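Local coordinates for protein fatty acid biosynthesis transcriptional regulator (Streptococcus pneumoniae, PDB 6JBX) that binds DNA as a MarR-family transcription factor and represses the pneumococcal fatty acid synthesis pathway, with acyl-ACP as co-repressor, at residues 49-60 with 100-111. Numbering follows the deposited sequence.
Sequences IDVIGKAPDVTP and HLHLTKKGRLIH. With nucleotides of chain D.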
# COMPACT_ATOMS: atom_id res chain seq x y z
N ILE A 49 -9.09 -10.15 -9.48
CA ILE A 49 -8.71 -11.24 -10.37
C ILE A 49 -7.93 -12.30 -9.58
O ILE A 49 -8.09 -13.52 -9.81
CB ILE A 49 -7.92 -10.71 -11.58
CG1 ILE A 49 -8.84 -9.92 -12.52
CG2 ILE A 49 -7.21 -11.84 -12.31
CD1 ILE A 49 -8.15 -9.38 -13.74
N ASP A 50 -7.08 -11.85 -8.69
CA ASP A 50 -6.16 -12.69 -7.90
C ASP A 50 -6.95 -13.64 -6.99
O ASP A 50 -6.70 -14.83 -6.96
CB ASP A 50 -5.24 -11.79 -7.07
CG ASP A 50 -4.10 -12.52 -6.41
OD1 ASP A 50 -3.45 -13.33 -7.11
OD2 ASP A 50 -3.89 -12.29 -5.20
N VAL A 51 -7.92 -13.10 -6.28
CA VAL A 51 -8.77 -13.92 -5.43
C VAL A 51 -9.44 -15.02 -6.28
O VAL A 51 -9.42 -16.20 -5.91
CB VAL A 51 -9.82 -13.06 -4.70
CG1 VAL A 51 -10.85 -13.93 -3.99
CG2 VAL A 51 -9.17 -12.10 -3.72
N ILE A 52 -10.04 -14.64 -7.41
CA ILE A 52 -10.79 -15.60 -8.22
C ILE A 52 -9.82 -16.65 -8.79
O ILE A 52 -10.14 -17.83 -8.85
CB ILE A 52 -11.60 -14.89 -9.32
CG1 ILE A 52 -12.55 -13.85 -8.73
CG2 ILE A 52 -12.36 -15.90 -10.19
CD1 ILE A 52 -13.22 -12.96 -9.76
N GLY A 53 -8.63 -16.24 -9.18
CA GLY A 53 -7.69 -17.19 -9.82
C GLY A 53 -7.17 -18.23 -8.83
O GLY A 53 -7.00 -19.41 -9.18
N LYS A 54 -6.94 -17.82 -7.60
CA LYS A 54 -6.44 -18.72 -6.55
C LYS A 54 -7.55 -19.69 -6.11
O LYS A 54 -7.26 -20.79 -5.68
CB LYS A 54 -5.95 -17.92 -5.34
CG LYS A 54 -4.59 -17.26 -5.49
CD LYS A 54 -4.29 -16.27 -4.37
CE LYS A 54 -2.90 -15.67 -4.45
NZ LYS A 54 -2.81 -14.45 -3.59
N ALA A 55 -8.81 -19.26 -6.21
CA ALA A 55 -9.93 -20.04 -5.69
C ALA A 55 -11.06 -20.10 -6.71
O ALA A 55 -12.11 -19.41 -6.55
CB ALA A 55 -10.41 -19.42 -4.40
N PRO A 56 -10.89 -20.92 -7.75
CA PRO A 56 -11.95 -21.04 -8.76
C PRO A 56 -13.31 -21.38 -8.11
O PRO A 56 -13.34 -22.08 -7.08
CB PRO A 56 -11.45 -22.16 -9.67
CG PRO A 56 -9.94 -21.98 -9.63
CD PRO A 56 -9.66 -21.58 -8.19
N ASP A 57 -14.38 -20.79 -8.66
CA ASP A 57 -15.78 -20.91 -8.19
C ASP A 57 -16.06 -20.15 -6.87
O ASP A 57 -17.14 -20.29 -6.30
CB ASP A 57 -16.22 -22.37 -8.10
CG ASP A 57 -16.36 -23.00 -9.47
OD1 ASP A 57 -16.43 -22.24 -10.48
OD2 ASP A 57 -16.38 -24.23 -9.53
N VAL A 58 -15.17 -19.29 -6.43
CA VAL A 58 -15.46 -18.46 -5.29
C VAL A 58 -16.69 -17.57 -5.57
O VAL A 58 -17.08 -17.26 -6.70
CB VAL A 58 -14.21 -17.64 -4.94
CG1 VAL A 58 -13.84 -16.67 -6.06
CG2 VAL A 58 -14.36 -16.90 -3.61
N THR A 59 -17.34 -17.15 -4.52
CA THR A 59 -18.56 -16.35 -4.68
C THR A 59 -18.27 -14.87 -4.40
O THR A 59 -17.31 -14.53 -3.71
CB THR A 59 -19.67 -16.84 -3.73
OG1 THR A 59 -19.37 -16.38 -2.41
CG2 THR A 59 -19.81 -18.34 -3.70
N PRO A 60 -19.18 -13.99 -4.83
CA PRO A 60 -18.96 -12.59 -4.47
C PRO A 60 -18.77 -12.34 -2.96
O PRO A 60 -17.89 -11.55 -2.57
CB PRO A 60 -20.23 -11.88 -4.94
CG PRO A 60 -20.59 -12.66 -6.18
CD PRO A 60 -20.28 -14.09 -5.80
N HIS A 100 -21.08 -18.31 -8.80
CA HIS A 100 -19.73 -18.84 -8.79
C HIS A 100 -18.90 -18.08 -9.83
O HIS A 100 -19.34 -17.89 -10.97
CB HIS A 100 -19.73 -20.35 -9.07
CG HIS A 100 -20.43 -21.17 -8.04
ND1 HIS A 100 -20.00 -21.24 -6.72
CD2 HIS A 100 -21.52 -21.96 -8.12
CE1 HIS A 100 -20.80 -22.03 -6.04
NE2 HIS A 100 -21.72 -22.50 -6.88
N LEU A 101 -17.70 -17.66 -9.44
CA LEU A 101 -16.87 -16.83 -10.33
C LEU A 101 -15.67 -17.65 -10.80
O LEU A 101 -15.10 -18.39 -10.02
CB LEU A 101 -16.36 -15.61 -9.58
CG LEU A 101 -17.42 -14.74 -8.92
CD1 LEU A 101 -16.76 -13.84 -7.90
CD2 LEU A 101 -18.19 -13.94 -9.95
N HIS A 102 -15.26 -17.44 -12.03
CA HIS A 102 -14.00 -18.05 -12.50
C HIS A 102 -13.39 -17.18 -13.60
O HIS A 102 -14.09 -16.35 -14.26
CB HIS A 102 -14.23 -19.50 -12.96
CG HIS A 102 -15.07 -19.63 -14.18
ND1 HIS A 102 -14.54 -19.53 -15.46
CD2 HIS A 102 -16.38 -19.93 -14.33
CE1 HIS A 102 -15.50 -19.73 -16.35
NE2 HIS A 102 -16.64 -19.99 -15.68
N LEU A 103 -12.08 -17.37 -13.78
CA LEU A 103 -11.33 -16.55 -14.70
C LEU A 103 -11.56 -17.07 -16.11
O LEU A 103 -11.51 -18.26 -16.33
CB LEU A 103 -9.83 -16.58 -14.37
CG LEU A 103 -9.38 -15.95 -13.04
CD1 LEU A 103 -7.88 -15.83 -13.02
CD2 LEU A 103 -10.02 -14.60 -12.79
N THR A 104 -11.71 -16.15 -17.06
CA THR A 104 -11.62 -16.49 -18.47
C THR A 104 -10.15 -16.83 -18.78
O THR A 104 -9.27 -16.75 -17.92
CB THR A 104 -12.11 -15.34 -19.36
OG1 THR A 104 -11.23 -14.21 -19.29
CG2 THR A 104 -13.53 -14.91 -19.03
N LYS A 105 -9.89 -17.18 -20.02
CA LYS A 105 -8.53 -17.43 -20.44
C LYS A 105 -7.73 -16.14 -20.31
O LYS A 105 -6.57 -16.16 -19.98
CB LYS A 105 -8.45 -17.93 -21.89
CG LYS A 105 -7.04 -18.23 -22.38
CD LYS A 105 -6.19 -19.02 -21.36
CE LYS A 105 -4.76 -18.52 -21.19
NZ LYS A 105 -4.06 -19.17 -20.04
N LYS A 106 -8.38 -15.01 -20.61
CA LYS A 106 -7.71 -13.75 -20.57
C LYS A 106 -7.35 -13.45 -19.11
O LYS A 106 -6.25 -13.02 -18.83
CB LYS A 106 -8.57 -12.66 -21.22
CG LYS A 106 -7.86 -11.35 -21.50
CD LYS A 106 -8.77 -10.28 -22.12
CE LYS A 106 -8.01 -9.07 -22.62
NZ LYS A 106 -8.91 -7.93 -22.92
N GLY A 107 -8.28 -13.70 -18.21
CA GLY A 107 -8.07 -13.55 -16.79
C GLY A 107 -6.89 -14.37 -16.30
O GLY A 107 -6.05 -13.85 -15.59
N ARG A 108 -6.80 -15.63 -16.70
CA ARG A 108 -5.69 -16.50 -16.31
C ARG A 108 -4.37 -15.90 -16.82
O ARG A 108 -3.36 -15.88 -16.06
CB ARG A 108 -5.90 -17.92 -16.84
CG ARG A 108 -7.03 -18.65 -16.12
CD ARG A 108 -7.15 -20.16 -16.38
NE ARG A 108 -7.38 -20.50 -17.78
CZ ARG A 108 -8.57 -20.54 -18.37
NH1 ARG A 108 -9.67 -20.30 -17.68
NH2 ARG A 108 -8.66 -20.78 -19.66
N LEU A 109 -4.39 -15.32 -18.03
CA LEU A 109 -3.15 -14.76 -18.62
C LEU A 109 -2.66 -13.59 -17.77
O LEU A 109 -1.49 -13.51 -17.48
CB LEU A 109 -3.39 -14.28 -20.05
CG LEU A 109 -3.19 -15.30 -21.17
CD1 LEU A 109 -3.18 -14.57 -22.52
CD2 LEU A 109 -1.90 -16.09 -21.00
N ILE A 110 -3.53 -12.66 -17.42
CA ILE A 110 -3.06 -11.53 -16.68
C ILE A 110 -2.74 -11.96 -15.23
O ILE A 110 -1.84 -11.39 -14.60
CB ILE A 110 -4.02 -10.34 -16.77
CG1 ILE A 110 -3.34 -9.07 -16.23
CG2 ILE A 110 -5.33 -10.64 -16.06
CD1 ILE A 110 -4.21 -7.83 -16.18
N HIS A 111 -3.45 -12.93 -14.67
CA HIS A 111 -3.16 -13.41 -13.31
C HIS A 111 -1.71 -13.88 -13.23
O HIS A 111 -0.98 -13.54 -12.32
CB HIS A 111 -4.15 -14.53 -12.94
CG HIS A 111 -3.96 -15.10 -11.58
ND1 HIS A 111 -3.89 -14.30 -10.45
CD2 HIS A 111 -3.82 -16.37 -11.17
CE1 HIS A 111 -3.73 -15.07 -9.40
NE2 HIS A 111 -3.69 -16.34 -9.81
P DA D 5 -23.23 -14.71 -3.57
OP1 DA D 5 -22.79 -15.64 -4.66
OP2 DA D 5 -22.27 -14.33 -2.50
O5' DA D 5 -23.85 -13.42 -4.24
C5' DA D 5 -24.68 -13.60 -5.36
C4' DA D 5 -25.45 -12.35 -5.67
O4' DA D 5 -26.06 -11.81 -4.48
C3' DA D 5 -24.64 -11.18 -6.25
O3' DA D 5 -24.72 -11.31 -7.68
C2' DA D 5 -25.35 -9.96 -5.69
C1' DA D 5 -26.53 -10.55 -4.91
N9 DA D 5 -26.92 -9.79 -3.72
C8 DA D 5 -26.29 -9.73 -2.51
N7 DA D 5 -26.86 -8.92 -1.65
C5 DA D 5 -27.95 -8.41 -2.35
C6 DA D 5 -28.95 -7.49 -2.00
N6 DA D 5 -29.03 -6.91 -0.81
N1 DA D 5 -29.87 -7.18 -2.94
C2 DA D 5 -29.79 -7.77 -4.14
N3 DA D 5 -28.90 -8.66 -4.59
C4 DA D 5 -27.99 -8.93 -3.63
O HOH W 1 -11.04 -18.98 -11.62
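Leu103 CD1 packs tightly on Gly53 CA of helix 43-54, 3.5 Å away, and the His111 ring lies beside it. Leu103 CD2 turns to Ile52 CG2 at 3.7 Å, and Ile49 crosses Leu103 at about a right angle. The His111 ring fits as a knob among Ile49, Asp50, Gly53 and Lys54, with Gly53 CA over one face, toward the rim. With CG anti to its own backbone N (chi1 -180°), His111 carries its ring to helix 43-54. Ile52 CG2 packs on Leu101 CB at 4.1 Å, crossing it obliquely, and Leu101 CD1 lies by Pro60.

Loop 55-59 runs beside strand 99-103. Leu101 N donates to Val58 O at 2.8 Å, and Asp57 N gives Leu101 O a weak bond. His100 ND1 donates a hydrogen bond to a lone pair of Asp57 O at 3.0 Å, in the carbonyl plane; the oxygen lies 16° from the ring plane. One water bridges Ile52 O and Leu103 N. Pro60 CD lies 3.2 Å from OP1 of DA5 of chain D, on the DNA backbone.

In this winged helix-turn-helix region, strand 99-103 pairs antiparallel with strand 87-91, Ile52 and Leu101 both meet Leu78 of helix 71-84, and Val58 touches helix 60-67.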